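Local coordinates for protein uroporphyrinogen III cosynthase (HemD) (Helicobacter pylori, PDB 3P9Z) that probably catalyses the cyclization of the linear tetrapyrrole hydroxymethylbilane to the macrocycle uroporphyrinogen III, with release of water, in porphyrin biosynthesis, at residues Thr20-Glu32 with Gln138-Thr150. Residues are numbered along the deposited sequence; the frame is centred on the assembly and turned at random.
Sequences TLILNEFCYYPLE and QAVVYENKLKHLT
Two antiparallel strands, Asn24-Tyr28 and Tyr142-Leu146, pair as a ladder that bridges the two lobes of the enzyme. Glu25 and Lys145 exchange backbone hydrogen bonds, as do Cys27 and Glu143, and Tyr29 N to Val141 O (3.0 Å) closes the row. Such a two-stranded connector between two alpha/beta domains is the hallmark of the uroporphyrinogen-III synthase fold, in which the active site is thought to lie in the cleft between them. On one face of the ribbon the Phe26 and Tyr142 rings lie side by side, Phe26 CD1 3.5 Å from Tyr142 CD2, planes at 60°. Asn144 lays its amide nearly parallel to the Phe26 ring, OD1 over one face but offset toward the rim. This side meets helices 46-55 and 170-179, one from each lobe, and a malonate ion, probably from the crystallisation liquor, lies near the Tyr142 side chain. On the opposite face, which carries Glu25, Cys27, Glu143 and Lys145, Glu143 OE1 takes a hydrogen bond on its anti lone pair from Tyr29 OH (2.6 Å); Glu143 turns CG away from its own backbone N (chi1 -170°) and stays extended, bringing OE1 to the edge of the Tyr29 ring, in its plane. At the other end Lys147 runs straight along the Leu23 backbone, and its NZ reaches Ile22 O (2.8 Å) from above the carbonyl plane, while Lys147 N binds Leu23 O (2.8 Å). A water joins Glu25 OE2 to His148 N.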
loop_
_atom_site.group_PDB
_atom_site.type_symbol
_atom_site.label_atom_id
_atom_site.label_comp_id
_atom_site.label_asym_id
_atom_site.label_seq_id
_atom_site.Cartn_x
_atom_site.Cartn_y
_atom_site.Cartn_z
ATOM N N THR A 20 7.481 -8.302 14.032
ATOM C CA THR A 20 6.606 -7.836 12.964
ATOM C C THR A 20 5.742 -8.975 12.406
ATOM O O THR A 20 6.250 -10.041 12.055
ATOM C CB THR A 20 7.394 -7.169 11.818
ATOM O OG1 THR A 20 8.137 -6.050 12.325
ATOM C CG2 THR A 20 6.441 -6.659 10.713
ATOM N N LEU A 21 4.441 -8.725 12.304
ATOM C CA LEU A 21 3.518 -9.676 11.692
ATOM C C LEU A 21 3.266 -9.255 10.246
ATOM O O LEU A 21 2.689 -8.192 10.002
ATOM C CB LEU A 21 2.201 -9.715 12.478
ATOM C CG LEU A 21 2.026 -10.708 13.646
ATOM C CD1 LEU A 21 3.201 -10.705 14.612
ATOM C CD2 LEU A 21 0.734 -10.435 14.418
ATOM N N ILE A 22 3.715 -10.072 9.297
ATOM C CA ILE A 22 3.488 -9.798 7.874
ATOM C C ILE A 22 2.479 -10.832 7.410
ATOM O O ILE A 22 2.833 -11.974 7.058
ATOM C CB ILE A 22 4.802 -9.870 7.036
ATOM C CG1 ILE A 22 5.850 -8.890 7.590
ATOM C CG2 ILE A 22 4.527 -9.609 5.500
ATOM C CD1 ILE A 22 7.295 -9.157 7.078
ATOM N N LEU A 23 1.212 -10.432 7.420
ATOM C CA LEU A 23 0.127 -11.378 7.205
ATOM C C LEU A 23 -0.462 -11.349 5.799
ATOM O O LEU A 23 -1.318 -12.169 5.463
ATOM C CB LEU A 23 -0.977 -11.114 8.214
ATOM C CG LEU A 23 -0.537 -11.066 9.680
ATOM C CD1 LEU A 23 -1.719 -10.655 10.519
ATOM C CD2 LEU A 23 0.004 -12.414 10.104
ATOM N N ASN A 24 -0.034 -10.373 5.004
ATOM C CA ASN A 24 -0.527 -10.198 3.638
ATOM C C ASN A 24 0.634 -10.397 2.697
ATOM O O ASN A 24 1.787 -10.321 3.120
ATOM C CB ASN A 24 -1.081 -8.784 3.467
ATOM C CG ASN A 24 -2.301 -8.549 4.303
ATOM O OD1 ASN A 24 -2.263 -7.803 5.289
ATOM N ND2 ASN A 24 -3.385 -9.213 3.950
ATOM N N GLU A 25 0.332 -10.634 1.429
ATOM C CA GLU A 25 1.362 -10.745 0.407
ATOM C C GLU A 25 0.848 -10.189 -0.923
ATOM O O GLU A 25 -0.347 -10.168 -1.187
ATOM C CB GLU A 25 1.891 -12.190 0.277
ATOM C CG GLU A 25 0.897 -13.193 -0.302
ATOM C CD GLU A 25 1.304 -14.655 -0.086
ATOM O OE1 GLU A 25 2.512 -14.934 0.107
ATOM O OE2 GLU A 25 0.407 -15.533 -0.118
ATOM N N PHE A 26 1.771 -9.698 -1.730
ATOM C CA PHE A 26 1.439 -9.105 -3.009
ATOM C C PHE A 26 1.542 -10.132 -4.099
ATOM O O PHE A 26 2.488 -10.904 -4.157
ATOM C CB PHE A 26 2.316 -7.880 -3.288
ATOM C CG PHE A 26 1.965 -6.708 -2.433
ATOM C CD1 PHE A 26 0.833 -5.955 -2.704
ATOM C CD2 PHE A 26 2.730 -6.392 -1.316
ATOM C CE1 PHE A 26 0.478 -4.873 -1.884
ATOM C CE2 PHE A 26 2.385 -5.322 -0.497
ATOM C CZ PHE A 26 1.260 -4.562 -0.784
ATOM N N CYS A 27 0.512 -10.180 -4.917
ATOM C CA CYS A 27 0.512 -11.069 -6.062
ATOM C C CYS A 27 0.547 -10.229 -7.336
ATOM O O CYS A 27 -0.166 -9.240 -7.475
ATOM C CB CYS A 27 -0.677 -12.030 -6.009
ATOM S SG CYS A 27 -0.675 -13.070 -4.506
ATOM N N TYR A 28 1.432 -10.611 -8.249
ATOM C CA TYR A 28 1.672 -9.841 -9.470
ATOM C C TYR A 28 1.005 -10.445 -10.694
ATOM O O TYR A 28 1.021 -11.667 -10.865
ATOM C CB TYR A 28 3.162 -9.695 -9.725
ATOM C CG TYR A 28 3.911 -8.893 -8.693
ATOM C CD1 TYR A 28 3.269 -7.934 -7.901
ATOM C CD2 TYR A 28 5.276 -9.062 -8.540
ATOM C CE1 TYR A 28 3.983 -7.184 -6.958
ATOM C CE2 TYR A 28 5.993 -8.319 -7.613
ATOM C CZ TYR A 28 5.345 -7.387 -6.834
ATOM O OH TYR A 28 6.082 -6.675 -5.927
ATOM N N TYR A 29 0.407 -9.579 -11.519
ATOM C CA TYR A 29 -0.252 -9.973 -12.760
ATOM C C TYR A 29 0.411 -9.282 -13.945
ATOM O O TYR A 29 0.580 -8.060 -13.945
ATOM C CB TYR A 29 -1.743 -9.625 -12.735
ATOM C CG TYR A 29 -2.474 -10.146 -11.527
ATOM C CD1 TYR A 29 -2.714 -11.515 -11.367
ATOM C CD2 TYR A 29 -2.918 -9.282 -10.539
ATOM C CE1 TYR A 29 -3.383 -11.997 -10.250
ATOM C CE2 TYR A 29 -3.590 -9.754 -9.421
ATOM C CZ TYR A 29 -3.821 -11.106 -9.284
ATOM O OH TYR A 29 -4.480 -11.571 -8.169
ATOM N N PRO A 30 0.807 -10.065 -14.958
ATOM C CA PRO A 30 1.431 -9.468 -16.141
ATOM C C PRO A 30 0.528 -8.440 -16.830
ATOM O O PRO A 30 -0.697 -8.577 -16.851
ATOM C CB PRO A 30 1.673 -10.683 -17.058
ATOM C CG PRO A 30 1.831 -11.824 -16.118
ATOM C CD PRO A 30 0.792 -11.540 -15.038
ATOM N N LEU A 31 1.145 -7.407 -17.372
ATOM C CA LEU A 31 0.428 -6.436 -18.176
ATOM C C LEU A 31 0.276 -6.994 -19.586
ATOM O O LEU A 31 1.266 -7.148 -20.324
ATOM C CB LEU A 31 1.164 -5.097 -18.172
ATOM C CG LEU A 31 0.550 -3.939 -18.942
ATOM C CD1 LEU A 31 -0.729 -3.445 -18.258
ATOM C CD2 LEU A 31 1.606 -2.840 -19.057
ATOM N N GLU A 32 -0.968 -7.295 -19.941
ATOM C CA GLU A 32 -1.318 -7.912 -21.219
ATOM C C GLU A 32 -1.530 -6.864 -22.309
ATOM O O GLU A 32 -1.203 -7.103 -23.487
ATOM C CB GLU A 32 -2.588 -8.764 -21.072
ATOM N N GLN A 138 -7.559 1.412 -17.271
ATOM C CA GLN A 138 -7.009 0.823 -16.043
ATOM C C GLN A 138 -6.554 -0.590 -16.327
ATOM O O GLN A 138 -7.256 -1.332 -17.023
ATOM C CB GLN A 138 -8.089 0.686 -14.980
ATOM C CG GLN A 138 -8.842 1.925 -14.671
ATOM C CD GLN A 138 -9.739 1.731 -13.474
ATOM O OE1 GLN A 138 -10.876 1.277 -13.597
ATOM N NE2 GLN A 138 -9.245 2.092 -12.321
ATOM N N ALA A 139 -5.406 -0.969 -15.782
ATOM C CA ALA A 139 -5.002 -2.374 -15.766
ATOM C C ALA A 139 -4.558 -2.751 -14.363
ATOM O O ALA A 139 -3.704 -2.092 -13.770
ATOM C CB ALA A 139 -3.888 -2.646 -16.768
ATOM N N VAL A 140 -5.158 -3.824 -13.860
ATOM C CA VAL A 140 -4.822 -4.442 -12.592
ATOM C C VAL A 140 -3.478 -5.190 -12.707
ATOM O O VAL A 140 -3.363 -6.183 -13.425
ATOM C CB VAL A 140 -5.948 -5.436 -12.199
ATOM C CG1 VAL A 140 -5.551 -6.281 -10.977
ATOM C CG2 VAL A 140 -7.283 -4.673 -11.956
ATOM N N VAL A 141 -2.458 -4.728 -11.996
ATOM C CA VAL A 141 -1.159 -5.408 -12.071
ATOM C C VAL A 141 -0.740 -6.046 -10.749
ATOM O O VAL A 141 0.290 -6.726 -10.675
ATOM C CB VAL A 141 -0.039 -4.484 -12.636
ATOM C CG1 VAL A 141 -0.411 -4.017 -14.085
ATOM C CG2 VAL A 141 0.204 -3.299 -11.728
ATOM N N TYR A 142 -1.527 -5.829 -9.699
ATOM C CA TYR A 142 -1.229 -6.496 -8.428
ATOM C C TYR A 142 -2.445 -6.602 -7.527
ATOM O O TYR A 142 -3.442 -5.903 -7.724
ATOM C CB TYR A 142 -0.041 -5.837 -7.685
ATOM C CG TYR A 142 -0.410 -4.576 -6.943
ATOM C CD1 TYR A 142 -0.448 -3.353 -7.604
ATOM C CD2 TYR A 142 -0.742 -4.602 -5.582
ATOM C CE1 TYR A 142 -0.798 -2.185 -6.951
ATOM C CE2 TYR A 142 -1.106 -3.411 -4.906
ATOM C CZ TYR A 142 -1.116 -2.215 -5.610
ATOM O OH TYR A 142 -1.465 -1.034 -5.000
ATOM N N GLU A 143 -2.333 -7.500 -6.545
ATOM C CA GLU A 143 -3.336 -7.667 -5.512
ATOM C C GLU A 143 -2.639 -7.896 -4.175
ATOM O O GLU A 143 -1.634 -8.619 -4.098
ATOM C CB GLU A 143 -4.249 -8.841 -5.847
ATOM C CG GLU A 143 -5.467 -8.931 -4.953
ATOM C CD GLU A 143 -6.347 -10.134 -5.251
ATOM O OE1 GLU A 143 -5.970 -10.978 -6.091
ATOM O OE2 GLU A 143 -7.430 -10.231 -4.635
ATOM N N ASN A 144 -3.155 -7.246 -3.136
ATOM C CA ASN A 144 -2.666 -7.431 -1.782
ATOM C C ASN A 144 -3.585 -8.452 -1.140
ATOM O O ASN A 144 -4.770 -8.188 -0.928
ATOM C CB ASN A 144 -2.670 -6.104 -1.011
ATOM C CG ASN A 144 -2.113 -6.242 0.401
ATOM O OD1 ASN A 144 -1.239 -7.073 0.668
ATOM N ND2 ASN A 144 -2.617 -5.411 1.315
ATOM N N LYS A 145 -3.032 -9.625 -0.858
ATOM C CA LYS A 145 -3.812 -10.808 -0.535
ATOM C C LYS A 145 -3.420 -11.391 0.830
ATOM O O LYS A 145 -2.239 -11.398 1.192
ATOM C CB LYS A 145 -3.512 -11.863 -1.605
ATOM C CG LYS A 145 -4.651 -12.770 -1.947
ATOM C CD LYS A 145 -4.348 -13.493 -3.259
ATOM C CE LYS A 145 -5.342 -14.618 -3.517
ATOM N NZ LYS A 145 -5.026 -15.801 -2.665
ATOM N N LEU A 146 -4.409 -11.923 1.546
ATOM C CA LEU A 146 -4.183 -12.620 2.819
ATOM C C LEU A 146 -3.288 -13.852 2.659
ATOM O O LEU A 146 -3.550 -14.687 1.809
ATOM C CB LEU A 146 -5.522 -13.053 3.434
ATOM C CG LEU A 146 -5.409 -13.787 4.778
ATOM C CD1 LEU A 146 -4.942 -12.826 5.873
ATOM C CD2 LEU A 146 -6.718 -14.482 5.182
ATOM N N LYS A 147 -2.249 -13.967 3.483
ATOM C CA LYS A 147 -1.421 -15.186 3.499
ATOM C C LYS A 147 -2.207 -16.391 4.012
ATOM O O LYS A 147 -3.124 -16.254 4.828
ATOM C CB LYS A 147 -0.180 -15.024 4.377
ATOM C CG LYS A 147 0.866 -14.112 3.833
ATOM C CD LYS A 147 2.099 -14.122 4.737
ATOM C CE LYS A 147 3.182 -13.248 4.151
ATOM N NZ LYS A 147 4.368 -13.202 5.054
ATOM N N HIS A 148 -1.846 -17.568 3.514
ATOM C CA HIS A 148 -2.408 -18.824 3.995
ATOM C C HIS A 148 -1.386 -19.352 4.974
ATOM O O HIS A 148 -0.388 -19.926 4.556
ATOM C CB HIS A 148 -2.552 -19.820 2.832
ATOM C CG HIS A 148 -3.717 -19.552 1.929
ATOM N ND1 HIS A 148 -4.276 -18.301 1.773
ATOM C CD2 HIS A 148 -4.417 -20.377 1.115
ATOM C CE1 HIS A 148 -5.276 -18.370 0.912
ATOM N NE2 HIS A 148 -5.380 -19.619 0.494
ATOM N N LEU A 149 -1.606 -19.136 6.268
ATOM C CA LEU A 149 -0.643 -19.567 7.283
ATOM C C LEU A 149 -1.002 -20.905 7.906
ATOM O O LEU A 149 -2.169 -21.155 8.250
ATOM C CB LEU A 149 -0.489 -18.523 8.397
ATOM C CG LEU A 149 -0.167 -17.081 7.992
ATOM C CD1 LEU A 149 -0.543 -16.157 9.121
ATOM C CD2 LEU A 149 1.300 -16.926 7.598
ATOM N N THR A 150 0.012 -21.752 8.069
ATOM C CA THR A 150 -0.151 -23.037 8.729
ATOM C C THR A 150 -0.390 -22.812 10.224
ATOM O O THR A 150 -0.149 -21.713 10.742
ATOM C CB THR A 150 1.111 -23.898 8.593
ATOM O OG1 THR A 150 2.158 -23.283 9.351
ATOM C CG2 THR A 150 1.535 -24.058 7.108
HETATM O O HOH W 1 0.070 -17.616 1.338
#